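Local coordinates for tailspike protein (Siphovirus 9NA, PDB 3RIQ) that binds the lipopolysaccharide of Salmonella as the receptor-recognition module of a phage tail and probably cleaves it as an endorhamnosidase, at residues P302-P307 / W326-K331; N127-W132 / C275-I280. All coordinates share one frame; numbering follows the deposited sequence.

Two ways of fastening a long loop to a right-handed parallel beta-helix appear here, about 23 Å apart between centres. Contact 1 is partly buried and local: a loop leaving strand 281-282 folds back onto the turn that follows strand 326-327, its neighbour in the coil stack, and backbone amides and carbonyls do most of the bonding. Contact 2 lies at the surface and joins residues far apart in sequence; its alpha carbons stay well separated and two tyrosines bridge the gap. The second segments of both contacts also meet, since W326 in contact 1 sits beside I280 of contact 2, where successive coils stack.

Contact 1 (P302-P307 / W326-K331); sequences PWFQLP and WWDGQK
In this right-handed beta-helix the loop segment P302-P307 is bonded to the turn after strand 326-327 chiefly through backbone atoms, the carbonyls of F304 and L306 set against the amides of G329 and Q330. G329 N donates to F304 O (2.8 Å) from above the carbonyl plane, 47° out of it, and Q330 N donates to L306 O (2.8 Å). Between these two bonds G329 CA lies 3.1 Å from L306 O, on the side where a beta carbon would collide; its positive phi also favours glycine. Q330 adds a third bond: its extended chain brings NE2 within 2.9 Å of Q305 O, nearly straight at 172°, with Q305 O in the plane of the Q330 side-chain amide.

In the stacked coils of the fold, strand 326-327 runs parallel to strand 281-282, and D328 spans the two layers. Its OD1 and OD2 accept the backbone amides of A284 and D285. OD2 also lies at the edge of the F304 ring, 3.8 Å from CD1, with carboxylate and ring 72° apart, and accepts a hydrogen bond from a water that in turn accepts from L306 N. W303 CD1 sits over one face of that ring.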
ATOM      1  N   PRO A 302      15.592  25.288 -13.955  1.00 16.77           N
ATOM      2  CA  PRO A 302      14.501  26.255 -13.974  1.00 17.23           C
ATOM      3  C   PRO A 302      13.598  26.171 -12.783  1.00 16.92           C
ATOM      4  O   PRO A 302      13.571  25.149 -12.053  1.00 16.05           O
ATOM      5  CB  PRO A 302      13.718  25.884 -15.226  1.00 17.40           C
ATOM      6  CG  PRO A 302      14.755  25.257 -16.145  1.00 18.90           C
ATOM      7  CD  PRO A 302      15.625  24.456 -15.177  1.00 18.68           C
ATOM      8  N   TRP A 303      12.828  27.244 -12.588  1.00 16.88           N
ATOM      9  CA  TRP A 303      11.855  27.297 -11.483  1.00 16.71           C
ATOM     10  C   TRP A 303      10.939  26.059 -11.533  1.00 16.04           C
ATOM     11  O   TRP A 303      10.484  25.646 -12.615  1.00 16.76           O
ATOM     12  CB  TRP A 303      11.005  28.544 -11.618  1.00 17.35           C
ATOM     13  CG  TRP A 303      10.510  29.156 -10.356  1.00 16.58           C
ATOM     14  CD1 TRP A 303       9.190  29.400 -10.007  1.00 17.14           C
ATOM     15  CD2 TRP A 303      11.310  29.665  -9.272  1.00 17.26           C
ATOM     16  NE1 TRP A 303       9.134  30.017  -8.778  1.00 18.89           N
ATOM     17  CE2 TRP A 303      10.414  30.233  -8.320  1.00 17.88           C
ATOM     18  CE3 TRP A 303      12.696  29.736  -9.038  1.00 16.72           C
ATOM     19  CZ2 TRP A 303      10.860  30.825  -7.130  1.00 18.34           C
ATOM     20  CZ3 TRP A 303      13.153  30.361  -7.859  1.00 17.41           C
ATOM     21  CH2 TRP A 303      12.226  30.904  -6.924  1.00 18.61           C
ATOM     22  N   PHE A 304      10.706  25.473 -10.364  1.00 15.76           N
ATOM     23  CA  PHE A 304       9.847  24.293 -10.142  1.00 15.39           C
ATOM     24  C   PHE A 304      10.522  22.998 -10.553  1.00 14.93           C
ATOM     25  O   PHE A 304       9.910  21.942 -10.458  1.00 15.17           O
ATOM     26  CB  PHE A 304       8.444  24.379 -10.792  1.00 15.64           C
ATOM     27  CG  PHE A 304       7.649  25.594 -10.397  1.00 16.46           C
ATOM     28  CD1 PHE A 304       7.433  25.906  -9.051  1.00 17.08           C
ATOM     29  CD2 PHE A 304       7.088  26.423 -11.387  1.00 16.83           C
ATOM     30  CE1 PHE A 304       6.659  27.011  -8.690  1.00 17.26           C
ATOM     31  CE2 PHE A 304       6.297  27.562 -11.046  1.00 16.39           C
ATOM     32  CZ  PHE A 304       6.083  27.858  -9.694  1.00 18.08           C
ATOM     33  N   GLN A 305      11.778  23.058 -11.001  1.00 15.13           N
ATOM     34  CA  GLN A 305      12.430  21.852 -11.561  1.00 14.71           C
ATOM     35  C   GLN A 305      13.726  21.440 -10.844  1.00 14.33           C
ATOM     36  O   GLN A 305      14.599  20.777 -11.427  1.00 14.96           O
ATOM     37  CB  GLN A 305      12.655  22.033 -13.072  1.00 15.86           C
ATOM     38  CG  GLN A 305      11.364  22.320 -13.811  1.00 19.23           C
ATOM     39  CD  GLN A 305      11.512  22.383 -15.315  1.00 22.59           C
ATOM     40  OE1 GLN A 305      12.619  22.358 -15.864  1.00 23.67           O
ATOM     41  NE2 GLN A 305      10.372  22.496 -15.998  1.00 25.85           N
ATOM     42  N   LEU A 306      13.859  21.807  -9.570  1.00 13.37           N
ATOM     43  CA  LEU A 306      15.049  21.368  -8.831  1.00 13.67           C
ATOM     44  C   LEU A 306      15.056  19.852  -8.700  1.00 13.74           C
ATOM     45  O   LEU A 306      13.980  19.250  -8.552  1.00 13.70           O
ATOM     46  CB  LEU A 306      15.077  22.007  -7.424  1.00 13.57           C
ATOM     47  CG  LEU A 306      15.385  23.513  -7.415  1.00 13.31           C
ATOM     48  CD1 LEU A 306      15.011  24.181  -6.074  1.00 13.75           C
ATOM     49  CD2 LEU A 306      16.880  23.732  -7.772  1.00 12.60           C
ATOM     50  N   PRO A 307      16.250  19.225  -8.664  1.00 13.89           N
ATOM     51  CA  PRO A 307      16.298  17.774  -8.534  1.00 13.48           C
ATOM     52  C   PRO A 307      16.158  17.319  -7.070  1.00 13.90           C
ATOM     53  O   PRO A 307      17.095  16.846  -6.435  1.00 14.38           O
ATOM     54  CB  PRO A 307      17.648  17.415  -9.164  1.00 14.21           C
ATOM     55  CG  PRO A 307      18.560  18.594  -8.728  1.00 15.35           C
ATOM     56  CD  PRO A 307      17.607  19.804  -8.812  1.00 13.42           C
ATOM     57  N   TRP A 326       0.576  17.633  -3.063  1.00 12.77           N
ATOM     58  CA  TRP A 326       1.351  18.157  -4.184  1.00 12.17           C
ATOM     59  C   TRP A 326       2.834  18.333  -3.904  1.00 12.47           C
ATOM     60  O   TRP A 326       3.303  18.292  -2.736  1.00 12.62           O
ATOM     61  CB  TRP A 326       0.753  19.444  -4.762  1.00 12.76           C
ATOM     62  CG  TRP A 326       0.998  20.759  -4.039  1.00 13.31           C
ATOM     63  CD1 TRP A 326       1.033  21.002  -2.675  1.00 13.73           C
ATOM     64  CD2 TRP A 326       1.117  22.040  -4.677  1.00 13.26           C
ATOM     65  NE1 TRP A 326       1.199  22.383  -2.440  1.00 13.67           N
ATOM     66  CE2 TRP A 326       1.255  23.028  -3.652  1.00 13.06           C
ATOM     67  CE3 TRP A 326       1.109  22.453  -6.021  1.00 14.56           C
ATOM     68  CZ2 TRP A 326       1.381  24.400  -3.943  1.00 14.63           C
ATOM     69  CZ3 TRP A 326       1.222  23.826  -6.317  1.00 15.56           C
ATOM     70  CH2 TRP A 326       1.356  24.774  -5.282  1.00 17.56           C
ATOM     71  N   TRP A 327       3.558  18.506  -5.004  1.00 12.90           N
ATOM     72  CA  TRP A 327       5.027  18.610  -4.991  1.00 12.32           C
ATOM     73  C   TRP A 327       5.478  19.318  -6.257  1.00 13.27           C
ATOM     74  O   TRP A 327       4.707  19.431  -7.232  1.00 13.54           O
ATOM     75  CB  TRP A 327       5.696  17.210  -4.927  1.00 13.92           C
ATOM     76  CG  TRP A 327       5.239  16.293  -6.044  1.00 13.28           C
ATOM     77  CD1 TRP A 327       5.779  16.186  -7.308  1.00 14.44           C
ATOM     78  CD2 TRP A 327       4.107  15.430  -6.016  1.00 13.54           C
ATOM     79  NE1 TRP A 327       5.051  15.276  -8.065  1.00 13.79           N
ATOM     80  CE2 TRP A 327       4.017  14.799  -7.298  1.00 14.03           C
ATOM     81  CE3 TRP A 327       3.155  15.114  -5.028  1.00 14.51           C
ATOM     82  CZ2 TRP A 327       2.982  13.893  -7.618  1.00 13.20           C
ATOM     83  CZ3 TRP A 327       2.163  14.197  -5.324  1.00 14.26           C
ATOM     84  CH2 TRP A 327       2.088  13.584  -6.616  1.00 13.49           C
ATOM     85  N   ASP A 328       6.710  19.811  -6.222  1.00 12.54           N
ATOM     86  CA  ASP A 328       7.380  20.270  -7.472  1.00 12.68           C
ATOM     87  C   ASP A 328       8.716  19.520  -7.579  1.00 13.49           C
ATOM     88  O   ASP A 328       8.933  18.516  -6.899  1.00 14.05           O
ATOM     89  CB  ASP A 328       7.577  21.806  -7.532  1.00 13.16           C
ATOM     90  CG  ASP A 328       8.688  22.301  -6.604  1.00 13.92           C
ATOM     91  OD1 ASP A 328       9.018  21.558  -5.652  1.00 15.06           O
ATOM     92  OD2 ASP A 328       9.228  23.419  -6.831  1.00 14.94           O
ATOM     93  N   GLY A 329       9.617  20.053  -8.380  1.00 12.73           N
ATOM     94  CA  GLY A 329      10.928  19.470  -8.582  1.00 14.26           C
ATOM     95  C   GLY A 329      10.878  18.278  -9.525  1.00 13.70           C
ATOM     96  O   GLY A 329       9.862  18.003 -10.191  1.00 14.06           O
ATOM     97  N   GLN A 330      12.012  17.617  -9.642  1.00 13.57           N
ATOM     98  CA  GLN A 330      12.120  16.461 -10.534  1.00 13.67           C
ATOM     99  C   GLN A 330      12.866  15.336  -9.890  1.00 13.83           C
ATOM    100  O   GLN A 330      13.480  15.512  -8.846  1.00 14.42           O
ATOM    101  CB  GLN A 330      12.786  16.846 -11.863  1.00 13.94           C
ATOM    102  CG  GLN A 330      14.258  17.328 -11.761  1.00 15.19           C
ATOM    103  CD  GLN A 330      14.843  17.554 -13.157  1.00 15.40           C
ATOM    104  OE1 GLN A 330      15.033  16.590 -13.932  1.00 18.32           O
ATOM    105  NE2 GLN A 330      15.042  18.808 -13.521  1.00 16.28           N
ATOM    106  N   LYS A 331      12.746  14.167 -10.511  1.00 13.23           N
ATOM    107  CA  LYS A 331      13.344  12.916 -10.048  1.00 13.63           C
ATOM    108  C   LYS A 331      12.796  12.480  -8.685  1.00 13.03           C
ATOM    109  O   LYS A 331      13.411  11.667  -7.996  1.00 12.85           O
ATOM    110  CB  LYS A 331      14.871  13.014 -10.016  1.00 14.84           C
ATOM    111  CG  LYS A 331      15.476  13.191 -11.405  1.00 16.32           C
ATOM    112  CD  LYS A 331      17.002  13.415 -11.334  1.00 22.05           C
ATOM    113  CE  LYS A 331      17.716  12.036 -11.350  1.00 28.12           C
ATOM    114  NZ  LYS A 331      19.141  12.005 -10.973  1.00 33.30           N
TER
HETATM  115  O   HOH W   1      11.944  23.211  -7.729  1.00 14.50           O

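Contact 2 (N127-W132 / C275-I280); sequences NDHDIW and CYYDGI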
ATOM      1  N   ASN A 127      -1.974  34.122   6.944  1.00 28.63           N
ATOM      2  CA  ASN A 127      -2.474  33.180   5.966  1.00 29.17           C
ATOM      3  C   ASN A 127      -4.008  33.034   6.041  1.00 29.00           C
ATOM      4  O   ASN A 127      -4.616  32.331   5.204  1.00 29.24           O
ATOM      5  CB  ASN A 127      -1.775  31.820   6.161  1.00 29.51           C
ATOM      6  CG  ASN A 127      -0.291  31.856   5.779  1.00 30.64           C
ATOM      7  OD1 ASN A 127       0.145  32.659   4.932  1.00 33.38           O
ATOM      8  ND2 ASN A 127       0.489  30.958   6.391  1.00 31.55           N
ATOM      9  N   ASP A 128      -4.612  33.655   7.059  1.00 28.24           N
ATOM     10  CA  ASP A 128      -6.076  33.620   7.251  1.00 27.95           C
ATOM     11  C   ASP A 128      -6.707  34.814   6.550  1.00 28.92           C
ATOM     12  O   ASP A 128      -7.233  35.748   7.182  1.00 27.75           O
ATOM     13  CB  ASP A 128      -6.476  33.583   8.731  1.00 27.00           C
ATOM     14  CG  ASP A 128      -5.981  32.332   9.440  1.00 25.71           C
ATOM     15  OD1 ASP A 128      -6.159  31.207   8.910  1.00 24.81           O
ATOM     16  OD2 ASP A 128      -5.377  32.475  10.517  1.00 24.39           O
ATOM     17  N   HIS A 129      -6.661  34.742   5.223  1.00 30.22           N
ATOM     18  CA  HIS A 129      -7.021  35.866   4.357  1.00 31.70           C
ATOM     19  C   HIS A 129      -8.455  36.337   4.571  1.00 31.79           C
ATOM     20  O   HIS A 129      -8.738  37.518   4.400  1.00 32.76           O
ATOM     21  CB  HIS A 129      -6.759  35.511   2.888  1.00 31.95           C
ATOM     22  CG  HIS A 129      -5.345  35.096   2.608  1.00 33.66           C
ATOM     23  ND1 HIS A 129      -4.254  35.872   2.951  1.00 35.18           N
ATOM     24  CD2 HIS A 129      -4.843  33.992   1.998  1.00 34.49           C
ATOM     25  CE1 HIS A 129      -3.145  35.256   2.581  1.00 35.62           C
ATOM     26  NE2 HIS A 129      -3.473  34.113   2.000  1.00 33.90           N
ATOM     27  N   ASP A 130      -9.340  35.419   4.965  1.00 31.37           N
ATOM     28  CA  ASP A 130     -10.758  35.736   5.177  1.00 30.62           C
ATOM     29  C   ASP A 130     -11.066  36.629   6.401  1.00 31.12           C
ATOM     30  O   ASP A 130     -12.051  37.377   6.389  1.00 31.49           O
ATOM     31  CB  ASP A 130     -11.621  34.453   5.205  1.00 30.00           C
ATOM     32  CG  ASP A 130     -11.250  33.492   6.347  1.00 28.31           C
ATOM     33  OD1 ASP A 130     -10.160  33.629   6.923  1.00 28.36           O
ATOM     34  OD2 ASP A 130     -12.053  32.576   6.655  1.00 23.62           O
ATOM     35  N   ILE A 131     -10.233  36.565   7.445  1.00 30.44           N
ATOM     36  CA  ILE A 131     -10.516  37.307   8.688  1.00 30.28           C
ATOM     37  C   ILE A 131      -9.399  38.252   9.182  1.00 31.19           C
ATOM     38  O   ILE A 131      -9.643  39.052  10.076  1.00 30.11           O
ATOM     39  CB  ILE A 131     -10.946  36.383   9.875  1.00 30.30           C
ATOM     40  CG1 ILE A 131      -9.800  35.455  10.316  1.00 28.90           C
ATOM     41  CG2 ILE A 131     -12.248  35.612   9.537  1.00 28.80           C
ATOM     42  CD1 ILE A 131     -10.102  34.664  11.613  1.00 28.34           C
ATOM     43  N   TRP A 132      -8.191  38.118   8.625  1.00 32.93           N
ATOM     44  CA  TRP A 132      -6.974  38.808   9.137  1.00 34.41           C
ATOM     45  C   TRP A 132      -7.213  40.314   9.292  1.00 35.65           C
ATOM     46  O   TRP A 132      -7.021  40.883  10.377  1.00 35.47           O
ATOM     47  CB  TRP A 132      -5.761  38.508   8.226  1.00 34.53           C
ATOM     48  CG  TRP A 132      -4.420  39.053   8.702  1.00 36.77           C
ATOM     49  CD1 TRP A 132      -3.567  39.874   7.998  1.00 37.52           C
ATOM     50  CD2 TRP A 132      -3.782  38.812   9.974  1.00 37.33           C
ATOM     51  NE1 TRP A 132      -2.448  40.152   8.752  1.00 38.09           N
ATOM     52  CE2 TRP A 132      -2.557  39.523   9.968  1.00 38.37           C
ATOM     53  CE3 TRP A 132      -4.141  38.084  11.128  1.00 38.44           C
ATOM     54  CZ2 TRP A 132      -1.674  39.511  11.062  1.00 39.04           C
ATOM     55  CZ3 TRP A 132      -3.259  38.071  12.218  1.00 39.69           C
ATOM     56  CH2 TRP A 132      -2.039  38.785  12.174  1.00 40.40           C
ATOM     57  N   CYS A 275      -6.497  19.865   6.970  1.00 12.75           N
ATOM     58  CA  CYS A 275      -5.580  21.039   7.055  1.00 12.93           C
ATOM     59  C   CYS A 275      -6.154  22.186   6.204  1.00 12.91           C
ATOM     60  O   CYS A 275      -6.998  21.958   5.320  1.00 13.60           O
ATOM     61  CB  CYS A 275      -4.159  20.691   6.620  1.00 13.40           C
ATOM     62  SG  CYS A 275      -4.018  20.141   4.887  1.00 13.91           S
ATOM     63  N   TYR A 276      -5.743  23.414   6.502  1.00 12.95           N
ATOM     64  CA  TYR A 276      -6.310  24.557   5.788  1.00 12.82           C
ATOM     65  C   TYR A 276      -5.629  24.815   4.450  1.00 13.56           C
ATOM     66  O   TYR A 276      -6.264  25.353   3.523  1.00 14.05           O
ATOM     67  CB  TYR A 276      -6.296  25.804   6.672  1.00 13.54           C
ATOM     68  CG  TYR A 276      -7.153  26.935   6.159  1.00 14.00           C
ATOM     69  CD1 TYR A 276      -8.535  26.765   5.910  1.00 15.06           C
ATOM     70  CD2 TYR A 276      -6.606  28.201   5.966  1.00 15.86           C
ATOM     71  CE1 TYR A 276      -9.343  27.847   5.470  1.00 14.93           C
ATOM     72  CE2 TYR A 276      -7.389  29.271   5.557  1.00 16.10           C
ATOM     73  CZ  TYR A 276      -8.765  29.080   5.283  1.00 15.24           C
ATOM     74  OH  TYR A 276      -9.559  30.149   4.856  1.00 17.29           O
ATOM     75  N   TYR A 277      -4.350  24.417   4.324  1.00 13.44           N
ATOM     76  CA  TYR A 277      -3.724  24.430   3.015  1.00 13.61           C
ATOM     77  C   TYR A 277      -3.616  22.997   2.457  1.00 12.56           C
ATOM     78  O   TYR A 277      -4.658  22.325   2.337  1.00 13.09           O
ATOM     79  CB  TYR A 277      -2.442  25.265   3.030  1.00 13.61           C
ATOM     80  CG  TYR A 277      -2.776  26.755   3.033  1.00 17.38           C
ATOM     81  CD1 TYR A 277      -2.913  27.443   1.815  1.00 20.99           C
ATOM     82  CD2 TYR A 277      -3.054  27.444   4.212  1.00 17.40           C
ATOM     83  CE1 TYR A 277      -3.232  28.809   1.789  1.00 23.62           C
ATOM     84  CE2 TYR A 277      -3.375  28.796   4.206  1.00 19.36           C
ATOM     85  CZ  TYR A 277      -3.475  29.482   2.999  1.00 22.09           C
ATOM     86  OH  TYR A 277      -3.808  30.834   2.996  1.00 25.84           O
ATOM     87  N   ASP A 278      -2.424  22.482   2.149  1.00 12.52           N
ATOM     88  CA  ASP A 278      -2.349  21.302   1.261  1.00 13.44           C
ATOM     89  C   ASP A 278      -2.055  20.034   2.062  1.00 12.31           C
ATOM     90  O   ASP A 278      -1.271  20.062   3.018  1.00 12.85           O
ATOM     91  CB  ASP A 278      -1.247  21.539   0.226  1.00 13.51           C
ATOM     92  CG  ASP A 278      -1.381  22.910  -0.397  1.00 13.75           C
ATOM     93  OD1 ASP A 278      -2.520  23.214  -0.830  1.00 14.09           O
ATOM     94  OD2 ASP A 278      -0.412  23.704  -0.365  1.00 14.78           O
ATOM     95  N   GLY A 279      -2.683  18.926   1.690  1.00 12.60           N
ATOM     96  CA  GLY A 279      -2.519  17.681   2.466  1.00 12.88           C
ATOM     97  C   GLY A 279      -1.062  17.343   2.756  1.00 11.84           C
ATOM     98  O   GLY A 279      -0.710  16.942   3.876  1.00 12.83           O
ATOM     99  N   ILE A 280      -0.217  17.438   1.734  1.00 11.09           N
ATOM    100  CA  ILE A 280       1.219  17.577   1.958  1.00 10.75           C
ATOM    101  C   ILE A 280       1.663  18.682   1.010  1.00 11.00           C
ATOM    102  O   ILE A 280       1.071  18.851  -0.064  1.00 11.82           O
ATOM    103  CB  ILE A 280       2.020  16.253   1.678  1.00 11.30           C
ATOM    104  CG1 ILE A 280       1.937  15.812   0.204  1.00 12.54           C
ATOM    105  CG2 ILE A 280       1.574  15.142   2.620  1.00 13.47           C
ATOM    106  CD1 ILE A 280       2.769  14.571  -0.105  1.00 14.61           C
TER
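Two consecutive tyrosines, Y276 and Y277, reach across to N127-W132 while the backbones stay apart, the nearest alpha carbons, D128 CA and Y276 CA, being 9.2 Å from each other. Y277 OH donates to N127 O at 2.8 Å, in the carbonyl plane and on a lone pair; the oxygen also lies at the edge of the Y277 ring, in its plane. The side chain of N127 flanks this bond, with CB 3.9 Å from Y277 CE2. H129 reaches the same hydroxyl from another direction, its side chain crossing that of Y277 at about a right angle and NE2 standing 3.4 Å from Y277 OH. The imidazole also has N127 O over one face, toward the rim.

Y276 turns its CG anti to the backbone N (chi1 -166°), and its ring extends to the two aspartates of the loop. CE2 lies 4.1 Å from D128 OD1. Y276 and the D130 side chain come from opposite directions, carboxylate and ring planes 31° apart, with Y276 OH 3.9 Å from D130 OD2. Both carboxylates are engaged by R96 in salt bridges, D128 OD1 also accepts from Y122, and the same arginine makes a cation-pi contact with Y276. The loop after strand 115-116 is thereby joined to a turn between strands 266-273 and 281-282 of the beta-helix. R96 probably offsets much of the negative charge of D128 and D130, and it gathers both carboxylates and the Y276 ring around one cation.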